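Local coordinates for AtxE2 (Asticcacaulis excentricus, PDB 5TXE), which hydrolyses the isopeptide bond of the threaded lasso peptides astexin-2 and astexin-3, opening them into linear peptides, at residues E629-P634 / Y650-D655; V285-R288 / E292-R295; Q232-D235 / T240-A243. The protein carries 1 engineered substitution. One frame throughout, in Å; residues are numbered along the deposited sequence.

Interaction 1: E629-P634 / Y650-D655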
ATOM      1  N   GLU A 629      10.507 -10.521  22.028  1.00 24.60           N
ATOM      2  CA  GLU A 629      11.233  -9.248  22.166  1.00 23.53           C
ATOM      3  C   GLU A 629      10.426  -8.211  21.416  1.00 24.47           C
ATOM      4  O   GLU A 629       9.850  -8.484  20.347  1.00 23.97           O
ATOM      5  CB  GLU A 629      12.634  -9.355  21.590  1.00 23.31           C
ATOM      6  CG  GLU A 629      13.402  -8.058  21.656  1.00 23.58           C
ATOM      7  CD  GLU A 629      14.890  -8.212  21.467  1.00 22.70           C
ATOM      8  OE1 GLU A 629      15.413  -7.799  20.407  1.00 25.35           O
ATOM      9  OE2 GLU A 629      15.566  -8.721  22.385  1.00 26.29           O
ATOM     10  N   LEU A 630      10.377  -7.019  22.005  1.00 24.30           N
ATOM     11  CA  LEU A 630       9.632  -5.885  21.463  1.00 23.28           C
ATOM     12  C   LEU A 630      10.579  -4.708  21.292  1.00 21.17           C
ATOM     13  O   LEU A 630      11.347  -4.343  22.210  1.00 22.25           O
ATOM     14  CB  LEU A 630       8.495  -5.508  22.434  1.00 23.64           C
ATOM     15  CG  LEU A 630       7.764  -4.170  22.271  1.00 22.12           C
ATOM     16  CD1 LEU A 630       7.021  -4.123  20.944  1.00 22.91           C
ATOM     17  CD2 LEU A 630       6.732  -3.953  23.341  1.00 23.46           C
ATOM     18  N   ILE A 631      10.527  -4.120  20.117  1.00 20.08           N
ATOM     19  CA  ILE A 631      11.348  -3.004  19.780  1.00 18.64           C
ATOM     20  C   ILE A 631      10.411  -1.875  19.534  1.00 18.36           C
ATOM     21  O   ILE A 631       9.400  -2.059  18.902  1.00 20.17           O
ATOM     22  CB  ILE A 631      12.132  -3.214  18.488  1.00 19.44           C
ATOM     23  CG1 ILE A 631      12.936  -4.515  18.523  1.00 19.64           C
ATOM     24  CG2 ILE A 631      13.092  -2.060  18.212  1.00 20.46           C
ATOM     25  CD1 ILE A 631      14.078  -4.609  19.566  1.00 18.10           C
ATOM     26  N   ILE A 632      10.750  -0.676  20.005  1.00 17.59           N
ATOM     27  CA  ILE A 632       9.893   0.475  19.791  1.00 17.32           C
ATOM     28  C   ILE A 632      10.602   1.529  18.975  1.00 18.72           C
ATOM     29  O   ILE A 632      11.729   1.884  19.300  1.00 18.09           O
ATOM     30  CB  ILE A 632       9.507   1.044  21.174  1.00 19.68           C
ATOM     31  CG1 ILE A 632       8.667   0.002  21.882  1.00 20.85           C
ATOM     32  CG2 ILE A 632       8.706   2.365  21.049  1.00 20.41           C
ATOM     33  CD1 ILE A 632       8.710   0.209  23.343  1.00 23.72           C
ATOM     34  N   TYR A 633       9.926   2.103  17.971  1.00 19.67           N
ATOM     35  CA  TYR A 633      10.493   3.198  17.172  1.00 19.96           C
ATOM     36  C   TYR A 633       9.747   4.498  17.390  1.00 18.35           C
ATOM     37  O   TYR A 633       8.506   4.543  17.243  1.00 19.80           O
ATOM     38  CB  TYR A 633      10.416   2.795  15.669  1.00 21.33           C
ATOM     39  CG  TYR A 633      11.304   1.629  15.269  1.00 21.27           C
ATOM     40  CD1 TYR A 633      10.908   0.308  15.427  1.00 22.76           C
ATOM     41  CD2 TYR A 633      12.521   1.844  14.746  1.00 23.09           C
ATOM     42  CE1 TYR A 633      11.728  -0.741  15.088  1.00 22.03           C
ATOM     43  CE2 TYR A 633      13.361   0.798  14.413  1.00 23.94           C
ATOM     44  CZ  TYR A 633      12.961  -0.492  14.579  1.00 22.85           C
ATOM     45  OH  TYR A 633      13.844  -1.506  14.155  1.00 21.27           O
ATOM     46  N   PRO A 634      10.466   5.597  17.652  1.00 17.20           N
ATOM     47  CA  PRO A 634       9.794   6.855  17.939  1.00 19.07           C
ATOM     48  C   PRO A 634       9.248   7.589  16.735  1.00 20.02           C
ATOM     49  O   PRO A 634       9.831   7.539  15.630  1.00 21.18           O
ATOM     50  CB  PRO A 634      10.882   7.702  18.588  1.00 19.93           C
ATOM     51  CG  PRO A 634      12.150   7.177  17.943  1.00 19.78           C
ATOM     52  CD  PRO A 634      11.915   5.703  17.774  1.00 17.69           C
ATOM     53  N   TYR A 650      14.924  -3.887   8.670  1.00 22.87           N
ATOM     54  CA  TYR A 650      15.501  -4.841   7.723  1.00 22.66           C
ATOM     55  C   TYR A 650      16.608  -5.646   8.367  1.00 24.65           C
ATOM     56  O   TYR A 650      16.609  -6.881   8.319  1.00 24.56           O
ATOM     57  CB  TYR A 650      16.120  -4.143   6.529  1.00 20.46           C
ATOM     58  CG  TYR A 650      15.201  -3.569   5.468  1.00 21.88           C
ATOM     59  CD1 TYR A 650      13.815  -3.761   5.459  1.00 22.82           C
ATOM     60  CD2 TYR A 650      15.745  -2.838   4.415  1.00 22.41           C
ATOM     61  CE1 TYR A 650      13.003  -3.197   4.462  1.00 22.39           C
ATOM     62  CE2 TYR A 650      14.956  -2.328   3.390  1.00 22.29           C
ATOM     63  CZ  TYR A 650      13.600  -2.519   3.402  1.00 23.10           C
ATOM     64  OH  TYR A 650      12.915  -2.019   2.345  1.00 23.55           O
ATOM     65  N   ASN A 651      17.558  -4.957   8.984  1.00 24.74           N
ATOM     66  CA  ASN A 651      18.750  -5.641   9.511  1.00 22.31           C
ATOM     67  C   ASN A 651      18.463  -6.511  10.710  1.00 25.16           C
ATOM     68  O   ASN A 651      19.021  -7.597  10.829  1.00 22.24           O
ATOM     69  CB  ASN A 651      19.808  -4.643   9.900  1.00 22.01           C
ATOM     70  CG  ASN A 651      20.572  -4.142   8.695  1.00 24.41           C
ATOM     71  OD1 ASN A 651      20.851  -4.893   7.799  1.00 28.15           O
ATOM     72  ND2 ASN A 651      20.931  -2.894   8.693  1.00 25.11           N
ATOM     73  N   ARG A 652      17.591  -6.056  11.605  1.00 23.20           N
ATOM     74  CA  ARG A 652      17.294  -6.857  12.742  1.00 22.45           C
ATOM     75  C   ARG A 652      16.453  -8.087  12.341  1.00 22.94           C
ATOM     76  O   ARG A 652      16.518  -9.139  12.978  1.00 19.96           O
ATOM     77  CB  ARG A 652      16.578  -6.015  13.792  1.00 22.77           C
ATOM     78  CG  ARG A 652      16.481  -6.726  15.134  1.00 23.16           C
ATOM     79  CD  ARG A 652      15.717  -5.855  16.141  1.00 23.74           C
ATOM     80  NE  ARG A 652      16.533  -4.780  16.715  1.00 25.87           N
ATOM     81  CZ  ARG A 652      16.428  -3.492  16.409  1.00 23.82           C
ATOM     82  NH1 ARG A 652      15.620  -3.091  15.508  1.00 21.26           N
ATOM     83  NH2 ARG A 652      17.207  -2.604  17.005  1.00 26.72           N
ATOM     84  N   THR A 653      15.582  -7.920  11.366  1.00 21.46           N
ATOM     85  CA  THR A 653      14.775  -9.014  10.962  1.00 22.16           C
ATOM     86  C   THR A 653      15.634 -10.106  10.279  1.00 23.99           C
ATOM     87  O   THR A 653      15.439 -11.283  10.534  1.00 23.47           O
ATOM     88  CB  THR A 653      13.683  -8.544  10.020  1.00 22.27           C
ATOM     89  OG1 THR A 653      12.676  -7.938  10.809  1.00 23.40           O
ATOM     90  CG2 THR A 653      13.065  -9.714   9.279  1.00 21.57           C
ATOM     91  N   ILE A 654      16.620  -9.703   9.474  1.00 24.49           N
ATOM     92  CA  ILE A 654      17.578 -10.667   8.920  1.00 24.66           C
ATOM     93  C   ILE A 654      18.375 -11.318  10.028  1.00 26.81           C
ATOM     94  O   ILE A 654      18.533 -12.540  10.044  1.00 30.07           O
ATOM     95  CB  ILE A 654      18.500 -10.014   7.906  1.00 23.06           C
ATOM     96  CG1 ILE A 654      17.704  -9.679   6.673  1.00 23.23           C
ATOM     97  CG2 ILE A 654      19.634 -10.929   7.486  1.00 22.49           C
ATOM     98  CD1 ILE A 654      18.412  -8.732   5.734  1.00 24.77           C
ATOM     99  N   ASP A 655      18.855 -10.537  10.983  1.00 24.82           N
ATOM    100  CA  ASP A 655      19.641 -11.114  12.045  1.00 25.23           C
ATOM    101  C   ASP A 655      18.794 -12.129  12.819  1.00 24.98           C
ATOM    102  O   ASP A 655      19.279 -13.166  13.271  1.00 22.47           O
ATOM    103  CB  ASP A 655      20.107 -10.063  13.051  1.00 28.72           C
ATOM    104  CG  ASP A 655      21.149  -9.084  12.509  1.00 32.74           C
ATOM    105  OD1 ASP A 655      21.678  -9.287  11.399  1.00 33.05           O
ATOM    106  OD2 ASP A 655      21.424  -8.068  13.193  1.00 31.94           O
TER
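Y633 OH and R652 NH1 come to within 2.7 Å of each other, and both hydrogen-bond to OE1 of Q605, so three polar groups from two strands and a helix gather at one point. The hydroxyl reaches the guanidinium at its edge, in its plane, while the tyrosine ring is turned 68° from that plane. Tyrosine suits the place because its rigid ring carries the hydroxyl far enough from the strand to reach R652 NH1 and Q605 OE1; the ring also packs edge-to-face with H645. I631 supplies the apolar half. Its CG2 stands 3.8 Å above one face of the guanidinium, toward the rim, and its CD1 packs 3.8 Å from R652 NE, with CG1 lying 3.9 Å from R652 CD. The arginine runs straight out from the helix, CG anti to the backbone N (chi1 -168°), and then bends at chi3, which brings the guanidinium over I631 and edge-on to the hydroxyl. A leucine in place of R652 would probably leave Q605 OE1 without one of its hydrogen-bonding partners and I631 without the flat surface lying against its CG2. In the alpha/beta-hydrolase domain of this prolyl oligopeptidase relative, 628-633 is the outermost strand of the mixed sheet and helix 643-662 packs beside it. The connection between the two carries H638, inferred to belong to the charge relay with E610, whose side chain is about 10 Å from that of Y633. E629 OE1 is 4.9 Å from R652 NE, too far for a salt bridge; it forms a salt bridge with R677 and a hydrogen bond with W678 NE1. Helix 672-684, which supplies these two residues, also touches the R652 side chain through Q674 and W678.

Interaction 2: V285-R288 / E292-R295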
ATOM      1  N   VAL A 285     -20.250  -1.982 -20.875  1.00 43.21           N
ATOM      2  CA  VAL A 285     -21.504  -1.623 -21.577  1.00 52.16           C
ATOM      3  C   VAL A 285     -21.309  -0.374 -22.453  1.00 52.21           C
ATOM      4  O   VAL A 285     -20.499   0.509 -22.147  1.00 46.64           O
ATOM      5  CB  VAL A 285     -22.741  -1.440 -20.672  1.00 56.67           C
ATOM      6  CG1 VAL A 285     -22.788  -2.466 -19.549  1.00 59.77           C
ATOM      7  CG2 VAL A 285     -22.798  -0.054 -20.097  1.00 63.24           C
ATOM      8  N   ALA A 286     -22.023  -0.359 -23.571  1.00 48.45           N
ATOM      9  CA  ALA A 286     -21.989   0.738 -24.518  1.00 46.69           C
ATOM     10  C   ALA A 286     -23.404   1.326 -24.734  1.00 48.61           C
ATOM     11  O   ALA A 286     -24.361   0.567 -24.966  1.00 46.11           O
ATOM     12  CB  ALA A 286     -21.410   0.251 -25.823  1.00 45.79           C
ATOM     13  N   ARG A 287     -23.517   2.652 -24.621  1.00 38.96           N
ATOM     14  CA  ARG A 287     -24.743   3.396 -24.904  1.00 44.59           C
ATOM     15  C   ARG A 287     -24.473   4.399 -26.026  1.00 41.76           C
ATOM     16  O   ARG A 287     -23.532   5.187 -25.911  1.00 36.63           O
ATOM     17  CB  ARG A 287     -25.201   4.164 -23.662  1.00 48.54           C
ATOM     18  CG  ARG A 287     -25.542   3.321 -22.444  1.00 55.44           C
ATOM     19  CD  ARG A 287     -25.799   4.190 -21.204  1.00 68.65           C
ATOM     20  NE  ARG A 287     -26.761   5.258 -21.489  1.00 75.70           N
ATOM     21  CZ  ARG A 287     -28.087   5.188 -21.335  1.00 90.95           C
ATOM     22  NH1 ARG A 287     -28.683   4.086 -20.863  1.00 83.12           N
ATOM     23  NH2 ARG A 287     -28.829   6.257 -21.651  1.00100.87           N
ATOM     24  N   ARG A 288     -25.216   4.346 -27.138  1.00 39.29           N
ATOM     25  CA  ARG A 288     -25.126   5.400 -28.159  1.00 38.74           C
ATOM     26  C   ARG A 288     -26.104   6.514 -27.738  1.00 33.59           C
ATOM     27  O   ARG A 288     -27.299   6.316 -27.754  1.00 32.21           O
ATOM     28  CB  ARG A 288     -25.450   4.832 -29.545  1.00 53.75           C
ATOM     29  CG  ARG A 288     -25.664   5.869 -30.664  1.00 71.99           C
ATOM     30  CD  ARG A 288     -25.514   5.279 -32.085  1.00 81.37           C
ATOM     31  NE  ARG A 288     -24.095   5.071 -32.435  1.00 90.67           N
ATOM     32  CZ  ARG A 288     -23.318   5.935 -33.100  1.00 92.27           C
ATOM     33  NH1 ARG A 288     -23.786   7.094 -33.562  1.00 97.40           N
ATOM     34  NH2 ARG A 288     -22.048   5.623 -33.319  1.00 85.58           N
ATOM     35  N   GLU A 292     -30.455   2.406 -25.576  1.00 43.75           N
ATOM     36  CA  GLU A 292     -30.316   1.267 -24.669  1.00 45.15           C
ATOM     37  C   GLU A 292     -28.877   0.852 -24.474  1.00 41.87           C
ATOM     38  O   GLU A 292     -28.113   0.819 -25.428  1.00 36.67           O
ATOM     39  CB  GLU A 292     -31.064   0.061 -25.237  1.00 47.94           C
ATOM     40  CG  GLU A 292     -32.477   0.411 -25.729  1.00 57.35           C
ATOM     41  CD  GLU A 292     -33.260   1.253 -24.728  1.00 58.36           C
ATOM     42  OE1 GLU A 292     -33.246   0.914 -23.531  1.00 62.49           O
ATOM     43  OE2 GLU A 292     -33.885   2.241 -25.122  1.00 60.54           O
ATOM     44  N   PRO A 293     -28.506   0.494 -23.238  1.00 46.21           N
ATOM     45  CA  PRO A 293     -27.174  -0.087 -23.088  1.00 47.24           C
ATOM     46  C   PRO A 293     -27.026  -1.437 -23.806  1.00 43.39           C
ATOM     47  O   PRO A 293     -27.891  -2.239 -23.747  1.00 43.96           O
ATOM     48  CB  PRO A 293     -27.038  -0.264 -21.571  1.00 51.61           C
ATOM     49  CG  PRO A 293     -28.419  -0.160 -21.000  1.00 53.29           C
ATOM     50  CD  PRO A 293     -29.215   0.667 -21.948  1.00 50.36           C
ATOM     51  N   VAL A 294     -25.944  -1.648 -24.508  1.00 44.33           N
ATOM     52  CA  VAL A 294     -25.610  -2.951 -24.980  1.00 47.97           C
ATOM     53  C   VAL A 294     -24.438  -3.536 -24.144  1.00 54.98           C
ATOM     54  O   VAL A 294     -23.346  -2.940 -24.128  1.00 49.35           O
ATOM     55  CB  VAL A 294     -25.181  -2.889 -26.449  1.00 47.45           C
ATOM     56  CG1 VAL A 294     -24.789  -4.286 -26.941  1.00 49.43           C
ATOM     57  CG2 VAL A 294     -26.301  -2.297 -27.292  1.00 48.26           C
ATOM     58  N   ARG A 295     -24.660  -4.703 -23.499  1.00 56.62           N
ATOM     59  CA  ARG A 295     -23.636  -5.441 -22.740  1.00 53.50           C
ATOM     60  C   ARG A 295     -22.748  -6.257 -23.621  1.00 51.69           C
ATOM     61  O   ARG A 295     -23.244  -7.067 -24.376  1.00 61.75           O
ATOM     62  CB  ARG A 295     -24.259  -6.451 -21.798  1.00 62.71           C
ATOM     63  CG  ARG A 295     -24.813  -5.886 -20.531  1.00 68.24           C
ATOM     64  CD  ARG A 295     -25.267  -7.035 -19.637  1.00 76.23           C
ATOM     65  NE  ARG A 295     -24.526  -6.980 -18.394  1.00 83.19           N
ATOM     66  CZ  ARG A 295     -24.601  -5.972 -17.523  1.00 85.17           C
ATOM     67  NH1 ARG A 295     -25.407  -4.936 -17.727  1.00 75.81           N
ATOM     68  NH2 ARG A 295     -23.856  -5.999 -16.435  1.00 97.14           N
TER
HETATM   69  O   HOH W   1     -27.140   2.299 -27.364  1.00 36.72           O
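R287 lies alongside P293, the two side chains pointing the same way across the hairpin. From CB, the arginine sets CG beside its own backbone N (chi1 -61°), and this first methylene carbon settles 3.8 Å from P293 CA, with the proline CB close by. CD and NE lead away from the ring and meet none of its atoms. The bend at chi3 (51°) then turns the tip back toward the partner segment, where NH1 stops 3.6 Å from P293 CD, approaching obliquely. An arginine suits such a surface position because its long methylene chain can lie against an apolar ring while its charge stays at the end. E292 OE1, 6.2 Å from NH1, is not in contact but would probably exert a mild attraction on it. P293 can donate no backbone hydrogen bond, yet the pairing does not ask for one, since V294 supplies both rungs: V294 N donates to A286 O at 2.8 Å, nearly straight at 174°, and A286 N donates back to V294 O. Beyond this hydrogen-bonded antiparallel pair a water continues the ladder, accepting from R288 N and donating to E292 O at 2.6 Å, linking the end of strand 283-288 to this loop residue near the turn. At the other end V285 and R295 form a non-hydrogen-bonded pair, with V285 CG1 over one face of the R295 guanidinium, 4.0 Å from NH1, an atom that also makes a weak hydrogen bond to S271 OG. The hairpin closes one of the four-stranded antiparallel sheets that form the blades of the beta-propeller domain characteristic of this family: 294-295 is the outermost strand, while 283-288 is bonded on its inner side to strand 266-271, against which V285 and A286 also pack.

Interaction 3: Q232-D235 / T240-A243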
ATOM      1  N   GLN A 232     -10.876  28.599  -2.591  1.00 34.94           N
ATOM      2  CA  GLN A 232     -10.460  29.976  -2.826  1.00 34.99           C
ATOM      3  C   GLN A 232      -9.693  30.027  -4.125  1.00 30.22           C
ATOM      4  O   GLN A 232      -9.152  29.007  -4.577  1.00 29.94           O
ATOM      5  CB  GLN A 232      -9.517  30.476  -1.708  1.00 41.43           C
ATOM      6  CG  GLN A 232     -10.042  30.605  -0.287  1.00 50.63           C
ATOM      7  CD  GLN A 232     -10.504  32.011   0.043  1.00 56.44           C
ATOM      8  OE1 GLN A 232      -9.711  32.925   0.304  1.00 64.50           O
ATOM      9  NE2 GLN A 232     -11.791  32.178   0.065  1.00 61.67           N
ATOM     10  N   VAL A 233      -9.612  31.216  -4.713  1.00 29.64           N
ATOM     11  CA  VAL A 233      -8.906  31.408  -5.966  1.00 31.93           C
ATOM     12  C   VAL A 233      -7.866  32.472  -5.782  1.00 33.16           C
ATOM     13  O   VAL A 233      -8.150  33.524  -5.213  1.00 33.88           O
ATOM     14  CB  VAL A 233      -9.860  31.874  -7.085  1.00 35.48           C
ATOM     15  CG1 VAL A 233      -9.084  32.119  -8.368  1.00 36.11           C
ATOM     16  CG2 VAL A 233     -10.904  30.801  -7.328  1.00 36.74           C
ATOM     17  N   LEU A 234      -6.674  32.202  -6.303  1.00 34.31           N
ATOM     18  CA  LEU A 234      -5.602  33.123  -6.244  1.00 38.64           C
ATOM     19  C   LEU A 234      -5.205  33.538  -7.636  1.00 41.23           C
ATOM     20  O   LEU A 234      -4.880  32.698  -8.454  1.00 35.30           O
ATOM     21  CB  LEU A 234      -4.376  32.490  -5.554  1.00 40.06           C
ATOM     22  CG  LEU A 234      -3.182  33.453  -5.597  1.00 42.73           C
ATOM     23  CD1 LEU A 234      -3.154  34.315  -4.374  1.00 43.35           C
ATOM     24  CD2 LEU A 234      -1.844  32.735  -5.735  1.00 48.81           C
ATOM     25  N   ASP A 235      -5.149  34.849  -7.870  1.00 49.37           N
ATOM     26  CA  ASP A 235      -4.585  35.412  -9.117  1.00 50.61           C
ATOM     27  C   ASP A 235      -3.102  35.637  -8.905  1.00 46.30           C
ATOM     28  O   ASP A 235      -2.713  36.482  -8.143  1.00 47.04           O
ATOM     29  CB  ASP A 235      -5.304  36.739  -9.427  1.00 58.34           C
ATOM     30  CG  ASP A 235      -4.828  37.426 -10.738  1.00 62.26           C
ATOM     31  OD1 ASP A 235      -3.785  37.055 -11.373  1.00 57.84           O
ATOM     32  OD2 ASP A 235      -5.545  38.378 -11.103  1.00 66.23           O
ATOM     33  N   THR A 240      -4.043  38.595  -5.369  1.00 51.85           N
ATOM     34  CA  THR A 240      -5.349  38.681  -4.697  1.00 56.22           C
ATOM     35  C   THR A 240      -6.072  37.338  -4.758  1.00 48.25           C
ATOM     36  O   THR A 240      -5.870  36.533  -5.663  1.00 44.43           O
ATOM     37  CB  THR A 240      -6.282  39.793  -5.259  1.00 57.94           C
ATOM     38  OG1 THR A 240      -6.416  39.625  -6.669  1.00 65.18           O
ATOM     39  CG2 THR A 240      -5.722  41.178  -4.976  1.00 61.65           C
ATOM     40  N   ARG A 241      -6.904  37.161  -3.755  1.00 45.68           N
ATOM     41  CA  ARG A 241      -7.709  35.996  -3.540  1.00 51.19           C
ATOM     42  C   ARG A 241      -9.155  36.389  -3.543  1.00 53.78           C
ATOM     43  O   ARG A 241      -9.506  37.435  -2.980  1.00 53.60           O
ATOM     44  CB  ARG A 241      -7.454  35.449  -2.144  1.00 52.05           C
ATOM     45  CG  ARG A 241      -6.273  34.514  -2.074  1.00 63.12           C
ATOM     46  CD  ARG A 241      -5.365  34.762  -0.879  1.00 72.49           C
ATOM     47  NE  ARG A 241      -4.251  33.808  -0.855  1.00 79.39           N
ATOM     48  CZ  ARG A 241      -3.623  33.399   0.236  1.00 81.85           C
ATOM     49  NH1 ARG A 241      -3.985  33.806   1.440  1.00 84.05           N
ATOM     50  NH2 ARG A 241      -2.626  32.553   0.106  1.00 82.84           N
ATOM     51  N   ARG A 242      -9.994  35.490  -4.031  1.00 49.51           N
ATOM     52  CA  ARG A 242     -11.442  35.710  -4.026  1.00 53.94           C
ATOM     53  C   ARG A 242     -12.154  34.371  -3.845  1.00 52.41           C
ATOM     54  O   ARG A 242     -11.538  33.312  -3.993  1.00 45.62           O
ATOM     55  CB  ARG A 242     -11.845  36.335  -5.359  1.00 54.86           C
ATOM     56  CG  ARG A 242     -11.537  35.445  -6.566  1.00 54.88           C
ATOM     57  CD  ARG A 242     -12.256  35.896  -7.847  1.00 50.29           C
ATOM     58  NE  ARG A 242     -11.848  35.160  -9.055  1.00 48.78           N
ATOM     59  CZ  ARG A 242     -12.378  33.991  -9.436  1.00 50.46           C
ATOM     60  NH1 ARG A 242     -13.330  33.398  -8.703  1.00 54.79           N
ATOM     61  NH2 ARG A 242     -11.941  33.392 -10.525  1.00 48.20           N
ATOM     62  N   ALA A 243     -13.445  34.411  -3.554  1.00 50.15           N
ATOM     63  CA  ALA A 243     -14.198  33.177  -3.428  1.00 50.44           C
ATOM     64  C   ALA A 243     -14.280  32.534  -4.806  1.00 46.05           C
ATOM     65  O   ALA A 243     -14.217  33.237  -5.823  1.00 40.46           O
ATOM     66  CB  ALA A 243     -15.586  33.434  -2.911  1.00 54.75           C
TER
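V233 and R242 form the centre of this hairpin, each backbone N donating to the other's O at 2.9 Å in a hydrogen-bonded antiparallel pair. Their side chains run together on one face of the sheet. Valine CG1 sits 3.8 Å above the R242 guanidinium plane, toward its rim, and CG2 touches NH1. R242 leaves the backbone with CG between N and the carbonyl carbon (chi1 61°) and then stays extended, which carries it alongside the valine, guanidinium face against CG1. On the other face, L234 CD1 meets the edge of the R241 guanidinium, 3.7 Å from NE. Next come the groups that fix these arginines: R242 NH1 donates to A243 O at 3.0 Å, and its NH2 is salt-bridged to E248 of helix 246-253, while R241 NH2 bonds to E168 O beside strand 163-167. In this propeller sheet, 240-243 is the outermost strand and 230-235 lies inside it, bonded to strand 183-188. The chemistry thus divides along each arginine: the R242 guanidinium face packs on V233, the R241 chain and guanidinium edge meet L234, and both NH2 atoms tie the edge strand outward, while R242 NH1 turns back on its own strand.

How the interactions relate
Interactions 2 and 3 are equivalent in kind, each joining the last two strands of a separate four-stranded sheet in the propeller; their nearest atoms are about 33 Å apart. Interaction 1 belongs to the hydrolase domain and sets a helix against an edge strand, with no backbone bond between them. Its contact is therefore carried by side chains around a polar centre, partly buried, whereas the two hairpins rest on backbone rungs. Of these, 285-288 with 292-295 is a surface contact, extended by water, while 232-235 with 240-243 is partly buried, and its R242 reaches out of the hairpin to E248. Arginine laid against an aliphatic side chain recurs in all three.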